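Local structure of methylocystis parvus OBBP MbnE (Methylocystis parvus OBBP, 5ICQ) at residues Phe129-Arg134 against His179-Asp184; Asp147-Phe152 against Lys171-Pro176. The protein probably binds the copper-chelating peptide methanobactin in the periplasm, as a solute-binding protein of family 5 that would serve its uptake into the cell. All blocks are in the same frame, centred on the assembly; numbering follows the deposited sequence.

Contact 1 pairs two antiparallel strands, and contact 2 lays a helix over the next strand of the same sheet; their centres are 9 Å apart and about 29 Å from the centre of the chain. In chain order come strand 126-131, helix 145-158, strand 172-175 and strand 180-184, so contact 2 is nested inside the loop that contact 1 closes. Strand 180-184 belongs to both neighbourhoods: it pairs with 126-131 on one edge and with 172-175 on the other, where T174 O lies 2.8 Å from A182 N. Together they build one helix-backed, peripheral part of this solute-binding protein.

Contact 1 (Phe129-Arg134 against His179-Asp184); sequences FHLDPR and HRVAYD
F129 and V181 form a hydrogen-bonded antiparallel pair, held by a reciprocal pair of backbone bonds: F129 N donates to V181 O at 2.8 Å, and V181 N returns the bond to F129 O at 3.0 Å. One step on, L131 N reaches H179 O at 2.9 Å. Between these rungs H130 faces R180 as a non-hydrogen-bonded pair, where R180 CA also sends a CA-H...O contact to F129 O.

Apolar contacts gather on the face carrying F129, V181 and Y183. The F129 and Y183 rings meet rim to rim, neither over the face of the other, with F129 CE2 3.6 Å from Y183 CE2 and the planes 82° apart. L131 CD1 touches V181 CG2 more loosely, at 4.4 Å.

On the face of H130 and R180, R180 CG lies over one face of the H130 ring, offset toward its rim and 4.1 Å from its centroid, in a CH-pi contact. With CG beside the backbone N (chi1 -78°) and the chain extended to NE, R180 brings its guanidinium round to the ring edge, the two planes 73° apart.

Beyond the strand, the turn is held by a salt bridge and an Asx turn: R134 grips D132 side-on, NE to OD1 and NH2 to OD2, the latter at 2.7 Å, and D132 OD1 also accepts from R134 N.

The pairing belongs to an antiparallel sheet in which 126-131 lies between 109-120 and 180-184; strand 172-175 flanks 180-184 in turn, and helix 145-158 packs on V181 and Y183 through V148.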
ATOM      1  N   PHE A 129      18.134  -5.492 -19.964  1.00 16.49           N
ATOM      2  CA  PHE A 129      18.832  -4.650 -19.003  1.00 11.50           C
ATOM      3  C   PHE A 129      20.322  -4.690 -19.300  1.00 14.89           C
ATOM      4  O   PHE A 129      20.901  -5.774 -19.426  1.00 17.25           O
ATOM      5  CB  PHE A 129      18.566  -5.123 -17.577  1.00 13.36           C
ATOM      6  CG  PHE A 129      17.128  -5.018 -17.175  1.00 13.32           C
ATOM      7  CD1 PHE A 129      16.629  -3.836 -16.651  1.00 13.23           C
ATOM      8  CD2 PHE A 129      16.274  -6.099 -17.317  1.00 16.33           C
ATOM      9  CE1 PHE A 129      15.285  -3.728 -16.269  1.00 14.53           C
ATOM     10  CE2 PHE A 129      14.933  -6.004 -16.942  1.00 15.86           C
ATOM     11  CZ  PHE A 129      14.438  -4.816 -16.418  1.00 13.32           C
ATOM     12  N   HIS A 130      20.933  -3.515 -19.421  1.00 16.02           N
ATOM     13  CA  HIS A 130      22.383  -3.387 -19.552  1.00 16.36           C
ATOM     14  C   HIS A 130      22.958  -3.111 -18.168  1.00 11.23           C
ATOM     15  O   HIS A 130      22.724  -2.042 -17.600  1.00 17.60           O
ATOM     16  CB  HIS A 130      22.753  -2.260 -20.511  1.00 18.28           C
ATOM     17  CG  HIS A 130      22.452  -2.549 -21.944  1.00 38.69           C
ATOM     18  ND1 HIS A 130      21.167  -2.670 -22.426  1.00 47.31           N
ATOM     19  CD2 HIS A 130      23.272  -2.718 -23.009  1.00 40.45           C
ATOM     20  CE1 HIS A 130      21.208  -2.913 -23.723  1.00 43.65           C
ATOM     21  NE2 HIS A 130      22.473  -2.941 -24.103  1.00 45.92           N
ATOM     22  N   LEU A 131      23.730  -4.062 -17.637  1.00 14.52           N
ATOM     23  CA  LEU A 131      24.234  -3.946 -16.275  1.00 14.16           C
ATOM     24  C   LEU A 131      25.417  -2.991 -16.193  1.00 19.46           C
ATOM     25  O   LEU A 131      26.254  -2.934 -17.098  1.00 18.89           O
ATOM     26  CB  LEU A 131      24.648  -5.319 -15.742  1.00 19.42           C
ATOM     27  CG  LEU A 131      23.599  -6.421 -15.887  1.00 18.14           C
ATOM     28  CD1 LEU A 131      24.109  -7.726 -15.291  1.00 21.96           C
ATOM     29  CD2 LEU A 131      22.312  -5.990 -15.226  1.00 17.82           C
ATOM     30  N   ASP A 132      25.496  -2.260 -15.086  1.00 13.30           N
ATOM     31  CA  ASP A 132      26.600  -1.324 -14.860  1.00 13.57           C
ATOM     32  C   ASP A 132      27.856  -2.111 -14.506  1.00 21.44           C
ATOM     33  O   ASP A 132      27.859  -2.827 -13.494  1.00 13.54           O
ATOM     34  CB  ASP A 132      26.255  -0.356 -13.728  1.00 11.03           C
ATOM     35  CG  ASP A 132      27.189   0.852 -13.673  1.00 18.42           C
ATOM     36  OD1 ASP A 132      28.408   0.689 -13.896  1.00 19.17           O
ATOM     37  OD2 ASP A 132      26.689   1.969 -13.419  1.00 18.40           O
ATOM     38  N   PRO A 133      28.941  -2.002 -15.283  1.00 13.66           N
ATOM     39  CA  PRO A 133      30.155  -2.769 -14.965  1.00 15.86           C
ATOM     40  C   PRO A 133      30.815  -2.355 -13.658  1.00 19.66           C
ATOM     41  O   PRO A 133      31.688  -3.086 -13.166  1.00 17.25           O
ATOM     42  CB  PRO A 133      31.068  -2.498 -16.173  1.00 23.39           C
ATOM     43  CG  PRO A 133      30.603  -1.183 -16.708  1.00 27.89           C
ATOM     44  CD  PRO A 133      29.113  -1.138 -16.469  1.00 20.02           C
ATOM     45  N   ARG A 134      30.423  -1.221 -13.074  1.00 14.73           N
ATOM     46  CA  ARG A 134      30.928  -0.826 -11.763  1.00 15.32           C
ATOM     47  C   ARG A 134      30.296  -1.615 -10.619  1.00 13.59           C
ATOM     48  O   ARG A 134      30.833  -1.607  -9.507  1.00 12.55           O
ATOM     49  CB  ARG A 134      30.676   0.668 -11.529  1.00 22.97           C
ATOM     50  CG  ARG A 134      31.312   1.609 -12.540  1.00 27.72           C
ATOM     51  CD  ARG A 134      30.784   3.046 -12.359  1.00 31.14           C
ATOM     52  NE  ARG A 134      29.478   3.242 -13.001  1.00 30.17           N
ATOM     53  CZ  ARG A 134      28.827   4.402 -13.054  1.00 34.21           C
ATOM     54  NH1 ARG A 134      29.353   5.496 -12.512  1.00 37.42           N
ATOM     55  NH2 ARG A 134      27.651   4.474 -13.665  1.00 29.31           N
ATOM     56  N   HIS A 179      26.994  -8.875 -19.389  1.00 20.59           N
ATOM     57  CA  HIS A 179      26.508  -7.570 -18.943  1.00 21.18           C
ATOM     58  C   HIS A 179      25.130  -7.222 -19.488  1.00 14.73           C
ATOM     59  O   HIS A 179      24.728  -6.051 -19.422  1.00 15.65           O
ATOM     60  CB  HIS A 179      27.512  -6.481 -19.320  1.00 34.47           C
ATOM     61  CG  HIS A 179      28.822  -6.611 -18.610  1.00 45.99           C
ATOM     62  ND1 HIS A 179      29.980  -7.004 -19.248  1.00 45.74           N
ATOM     63  CD2 HIS A 179      29.152  -6.424 -17.309  1.00 53.86           C
ATOM     64  CE1 HIS A 179      30.970  -7.041 -18.374  1.00 55.76           C
ATOM     65  NE2 HIS A 179      30.494  -6.694 -17.190  1.00 58.81           N
ATOM     66  N   ARG A 180      24.400  -8.194 -20.032  1.00 13.95           N
ATOM     67  CA  ARG A 180      23.058  -7.966 -20.544  1.00 17.15           C
ATOM     68  C   ARG A 180      22.145  -9.101 -20.105  1.00 18.81           C
ATOM     69  O   ARG A 180      22.538 -10.269 -20.155  1.00 17.09           O
ATOM     70  CB  ARG A 180      23.056  -7.870 -22.077  1.00 21.85           C
ATOM     71  CG  ARG A 180      23.527  -6.543 -22.640  1.00 33.82           C
ATOM     72  CD  ARG A 180      23.656  -6.628 -24.159  1.00 43.21           C
ATOM     73  NE  ARG A 180      23.894  -5.329 -24.778  1.00 55.59           N
ATOM     74  CZ  ARG A 180      25.081  -4.729 -24.850  1.00 60.46           C
ATOM     75  NH1 ARG A 180      26.155  -5.307 -24.334  1.00 62.57           N
ATOM     76  NH2 ARG A 180      25.193  -3.545 -25.439  1.00 59.41           N
ATOM     77  N   VAL A 181      20.930  -8.757 -19.680  1.00 16.46           N
ATOM     78  CA  VAL A 181      19.881  -9.727 -19.378  1.00 15.69           C
ATOM     79  C   VAL A 181      18.687  -9.406 -20.269  1.00 23.09           C
ATOM     80  O   VAL A 181      18.117  -8.310 -20.175  1.00 17.52           O
ATOM     81  CB  VAL A 181      19.466  -9.692 -17.899  1.00 20.98           C
ATOM     82  CG1 VAL A 181      18.377 -10.735 -17.636  1.00 17.09           C
ATOM     83  CG2 VAL A 181      20.674  -9.912 -17.000  1.00 22.12           C
ATOM     84  N   ALA A 182      18.301 -10.363 -21.117  1.00 21.58           N
ATOM     85  CA  ALA A 182      17.209 -10.200 -22.073  1.00 21.67           C
ATOM     86  C   ALA A 182      16.007 -11.015 -21.615  1.00 21.13           C
ATOM     87  O   ALA A 182      16.110 -12.237 -21.437  1.00 22.44           O
ATOM     88  CB  ALA A 182      17.649 -10.636 -23.472  1.00 23.19           C
ATOM     89  N   TYR A 183      14.873 -10.342 -21.428  1.00 16.97           N
ATOM     90  CA  TYR A 183      13.614 -10.999 -21.089  1.00 14.53           C
ATOM     91  C   TYR A 183      12.678 -10.959 -22.299  1.00 23.64           C
ATOM     92  O   TYR A 183      12.372  -9.873 -22.816  1.00 21.07           O
ATOM     93  CB  TYR A 183      12.936 -10.335 -19.889  1.00 15.69           C
ATOM     94  CG  TYR A 183      13.640 -10.523 -18.564  1.00 19.75           C
ATOM     95  CD1 TYR A 183      13.568 -11.731 -17.884  1.00 21.63           C
ATOM     96  CD2 TYR A 183      14.326  -9.472 -17.960  1.00 19.29           C
ATOM     97  CE1 TYR A 183      14.187 -11.903 -16.662  1.00 20.62           C
ATOM     98  CE2 TYR A 183      14.951  -9.637 -16.730  1.00 16.84           C
ATOM     99  CZ  TYR A 183      14.874 -10.851 -16.085  1.00 19.05           C
ATOM    100  OH  TYR A 183      15.497 -11.012 -14.865  1.00 18.74           O
ATOM    101  N   ASP A 184      12.234 -12.144 -22.735  1.00 23.64           N
ATOM    102  CA  ASP A 184      11.216 -12.326 -23.765  1.00 22.20           C
ATOM    103  C   ASP A 184       9.824 -12.290 -23.148  1.00 16.88           C
ATOM    104  O   ASP A 184       9.453 -13.191 -22.391  1.00 23.17           O
ATOM    105  CB  ASP A 184      11.527 -13.643 -24.476  1.00 26.63           C
ATOM    106  CG  ASP A 184      10.406 -14.149 -25.400  1.00 46.88           C
ATOM    107  OD1 ASP A 184       9.237 -13.801 -25.277  1.00 61.47           O
ATOM    108  OD2 ASP A 184      10.744 -14.901 -26.336  1.00 47.71           O
TER

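Contact 2 (Asp147-Phe152 against Lys171-Pro176); sequences DVLFSF and KSATAP
The F152 ring meets the methyl of A173 obliquely, with CE2 3.8 Å from A173 CB and CD2 almost as near. Two further aromatic rings bound it: Y183 of the adjoining strand, steeply inclined to it, and Y167, more nearly parallel. This is a helix packed on an antiparallel sheet: helix 145-158 runs nearly antiparallel to strand 172-175, at 157°, with the axes of the short segments 8.9 Å apart. No hydrogen bond joins the two segments.

L149 carries most of the contact by spreading its two methyls along the strand. CD2 lies 3.7 Å from A173 CB, while CD1 lies over the T174-A175 peptide, 3.9 Å from both T174 C and A175 N, and touches A175 CB. Because CG stands anti to the carbonyl carbon (chi1 -68°) and the chain then extends, the isopropyl end projects from the helix onto the strand. F152 has a different first torsion, CG anti to the backbone N (chi1 173°), which brings its ring beside the same alanine. A173 CB is thus held by both L149 and F152. A173 and A175 point toward the helix, whereas the intervening T174 points away, as alternation along a strand requires.

Away from the strand, D147 and S151 tie the helix to neighbouring backbone: D147 binds the backbone N of T144 and K205 through its carboxylate, and S151 OG accepts a hydrogen bond from the backbone N of L203. S151 OG and S151 N reach D147 O from opposite faces of its carbonyl plane, the hydroxyl donating at 2.9 Å.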
ATOM      1  N   ASP A 147      24.159 -13.519 -12.009  1.00 14.51           N
ATOM      2  CA  ASP A 147      23.472 -13.262 -10.740  1.00 15.87           C
ATOM      3  C   ASP A 147      22.013 -12.888 -10.957  1.00 11.96           C
ATOM      4  O   ASP A 147      21.147 -13.272 -10.162  1.00 10.43           O
ATOM      5  CB  ASP A 147      24.169 -12.150  -9.950  1.00 13.05           C
ATOM      6  CG  ASP A 147      25.582 -12.514  -9.559  1.00 22.39           C
ATOM      7  OD1 ASP A 147      25.733 -13.463  -8.763  1.00 16.79           O
ATOM      8  OD2 ASP A 147      26.531 -11.854 -10.046  1.00 16.77           O
ATOM      9  N   VAL A 148      21.723 -12.112 -12.005  1.00 12.75           N
ATOM     10  CA  VAL A 148      20.341 -11.712 -12.267  1.00 12.19           C
ATOM     11  C   VAL A 148      19.495 -12.921 -12.644  1.00 14.33           C
ATOM     12  O   VAL A 148      18.358 -13.064 -12.181  1.00 13.49           O
ATOM     13  CB  VAL A 148      20.293 -10.630 -13.360  1.00 11.36           C
ATOM     14  CG1 VAL A 148      18.834 -10.231 -13.656  1.00 14.76           C
ATOM     15  CG2 VAL A 148      21.112  -9.415 -12.946  1.00 11.47           C
ATOM     16  N   LEU A 149      20.029 -13.805 -13.501  1.00 13.33           N
ATOM     17  CA  LEU A 149      19.275 -14.994 -13.898  1.00 16.85           C
ATOM     18  C   LEU A 149      19.124 -15.969 -12.737  1.00 13.98           C
ATOM     19  O   LEU A 149      18.084 -16.625 -12.600  1.00 13.60           O
ATOM     20  CB  LEU A 149      19.958 -15.679 -15.084  1.00 18.48           C
ATOM     21  CG  LEU A 149      19.943 -14.903 -16.406  1.00 23.09           C
ATOM     22  CD1 LEU A 149      20.640 -15.701 -17.504  1.00 24.35           C
ATOM     23  CD2 LEU A 149      18.518 -14.559 -16.818  1.00 23.90           C
ATOM     24  N   PHE A 150      20.169 -16.110 -11.916  1.00 11.52           N
ATOM     25  CA  PHE A 150      20.069 -16.910 -10.698  1.00 15.52           C
ATOM     26  C   PHE A 150      18.957 -16.393  -9.792  1.00 20.48           C
ATOM     27  O   PHE A 150      18.171 -17.177  -9.240  1.00 12.81           O
ATOM     28  CB  PHE A 150      21.417 -16.883  -9.973  1.00 12.61           C
ATOM     29  CG  PHE A 150      21.351 -17.259  -8.513  1.00 14.60           C
ATOM     30  CD1 PHE A 150      21.348 -18.591  -8.131  1.00 19.24           C
ATOM     31  CD2 PHE A 150      21.335 -16.283  -7.527  1.00 15.65           C
ATOM     32  CE1 PHE A 150      21.306 -18.956  -6.794  1.00 17.91           C
ATOM     33  CE2 PHE A 150      21.282 -16.636  -6.180  1.00 21.78           C
ATOM     34  CZ  PHE A 150      21.277 -17.986  -5.814  1.00 17.61           C
ATOM     35  N   SER A 151      18.878 -15.068  -9.630  1.00 10.36           N
ATOM     36  CA  SER A 151      17.868 -14.486  -8.753  1.00 13.20           C
ATOM     37  C   SER A 151      16.476 -14.654  -9.340  1.00 12.53           C
ATOM     38  O   SER A 151      15.522 -14.968  -8.616  1.00 15.24           O
ATOM     39  CB  SER A 151      18.176 -13.006  -8.519  1.00 12.33           C
ATOM     40  OG  SER A 151      19.448 -12.833  -7.910  1.00 13.57           O
ATOM     41  N   PHE A 152      16.343 -14.418 -10.646  1.00 11.86           N
ATOM     42  CA  PHE A 152      15.066 -14.620 -11.324  1.00 15.11           C
ATOM     43  C   PHE A 152      14.575 -16.052 -11.153  1.00 16.13           C
ATOM     44  O   PHE A 152      13.423 -16.280 -10.773  1.00 15.23           O
ATOM     45  CB  PHE A 152      15.217 -14.272 -12.805  1.00 12.39           C
ATOM     46  CG  PHE A 152      14.008 -14.609 -13.635  1.00 16.74           C
ATOM     47  CD1 PHE A 152      12.897 -13.778 -13.631  1.00 19.00           C
ATOM     48  CD2 PHE A 152      13.990 -15.748 -14.430  1.00 16.09           C
ATOM     49  CE1 PHE A 152      11.778 -14.085 -14.401  1.00 22.32           C
ATOM     50  CE2 PHE A 152      12.871 -16.058 -15.203  1.00 20.91           C
ATOM     51  CZ  PHE A 152      11.770 -15.222 -15.186  1.00 20.26           C
ATOM     52  N   LYS A 171       8.569 -15.419 -21.124  1.00 20.84           N
ATOM     53  CA  LYS A 171       8.763 -16.520 -22.065  1.00 24.98           C
ATOM     54  C   LYS A 171      10.189 -17.059 -22.017  1.00 29.42           C
ATOM     55  O   LYS A 171      10.393 -18.277 -22.032  1.00 27.13           O
ATOM     56  CB  LYS A 171       8.406 -16.074 -23.479  1.00 26.99           C
ATOM     57  CG  LYS A 171       6.926 -15.786 -23.688  1.00 33.41           C
ATOM     58  CD  LYS A 171       6.092 -17.000 -23.311  1.00 41.51           C
ATOM     59  CE  LYS A 171       4.659 -16.892 -23.824  1.00 49.83           C
ATOM     60  NZ  LYS A 171       3.889 -15.829 -23.128  1.00 53.97           N
ATOM     61  N   SER A 172      11.189 -16.183 -21.961  1.00 23.84           N
ATOM     62  CA  SER A 172      12.555 -16.642 -21.753  1.00 26.02           C
ATOM     63  C   SER A 172      13.356 -15.542 -21.079  1.00 23.02           C
ATOM     64  O   SER A 172      13.056 -14.356 -21.230  1.00 20.78           O
ATOM     65  CB  SER A 172      13.242 -17.062 -23.061  1.00 27.61           C
ATOM     66  OG  SER A 172      13.627 -15.942 -23.835  1.00 29.99           O
ATOM     67  N   ALA A 173      14.368 -15.959 -20.318  1.00 26.91           N
ATOM     68  CA  ALA A 173      15.324 -15.070 -19.664  1.00 19.67           C
ATOM     69  C   ALA A 173      16.717 -15.573 -19.999  1.00 22.16           C
ATOM     70  O   ALA A 173      17.071 -16.698 -19.631  1.00 21.90           O
ATOM     71  CB  ALA A 173      15.123 -15.046 -18.147  1.00 19.75           C
ATOM     72  N   THR A 174      17.500 -14.754 -20.697  1.00 20.17           N
ATOM     73  CA  THR A 174      18.809 -15.165 -21.181  1.00 24.43           C
ATOM     74  C   THR A 174      19.811 -14.038 -20.982  1.00 22.54           C
ATOM     75  O   THR A 174      19.455 -12.882 -20.736  1.00 22.54           O
ATOM     76  CB  THR A 174      18.783 -15.547 -22.665  1.00 26.00           C
ATOM     77  OG1 THR A 174      18.475 -14.382 -23.435  1.00 33.49           O
ATOM     78  CG2 THR A 174      17.748 -16.628 -22.944  1.00 29.35           C
ATOM     79  N   ALA A 175      21.088 -14.394 -21.103  1.00 18.51           N
ATOM     80  CA  ALA A 175      22.199 -13.451 -20.990  1.00 20.10           C
ATOM     81  C   ALA A 175      22.973 -13.503 -22.298  1.00 24.79           C
ATOM     82  O   ALA A 175      23.838 -14.373 -22.476  1.00 26.54           O
ATOM     83  CB  ALA A 175      23.096 -13.800 -19.805  1.00 21.06           C
ATOM     84  N   PRO A 176      22.687 -12.612 -23.250  1.00 30.04           N
ATOM     85  CA  PRO A 176      23.479 -12.609 -24.492  1.00 33.21           C
ATOM     86  C   PRO A 176      24.961 -12.389 -24.245  1.00 33.31           C
ATOM     87  O   PRO A 176      25.792 -12.857 -25.031  1.00 30.38           O
ATOM     88  CB  PRO A 176      22.853 -11.468 -25.311  1.00 33.39           C
ATOM     89  CG  PRO A 176      22.066 -10.657 -24.334  1.00 35.11           C
ATOM     90  CD  PRO A 176      21.613 -11.606 -23.268  1.00 30.50           C
TER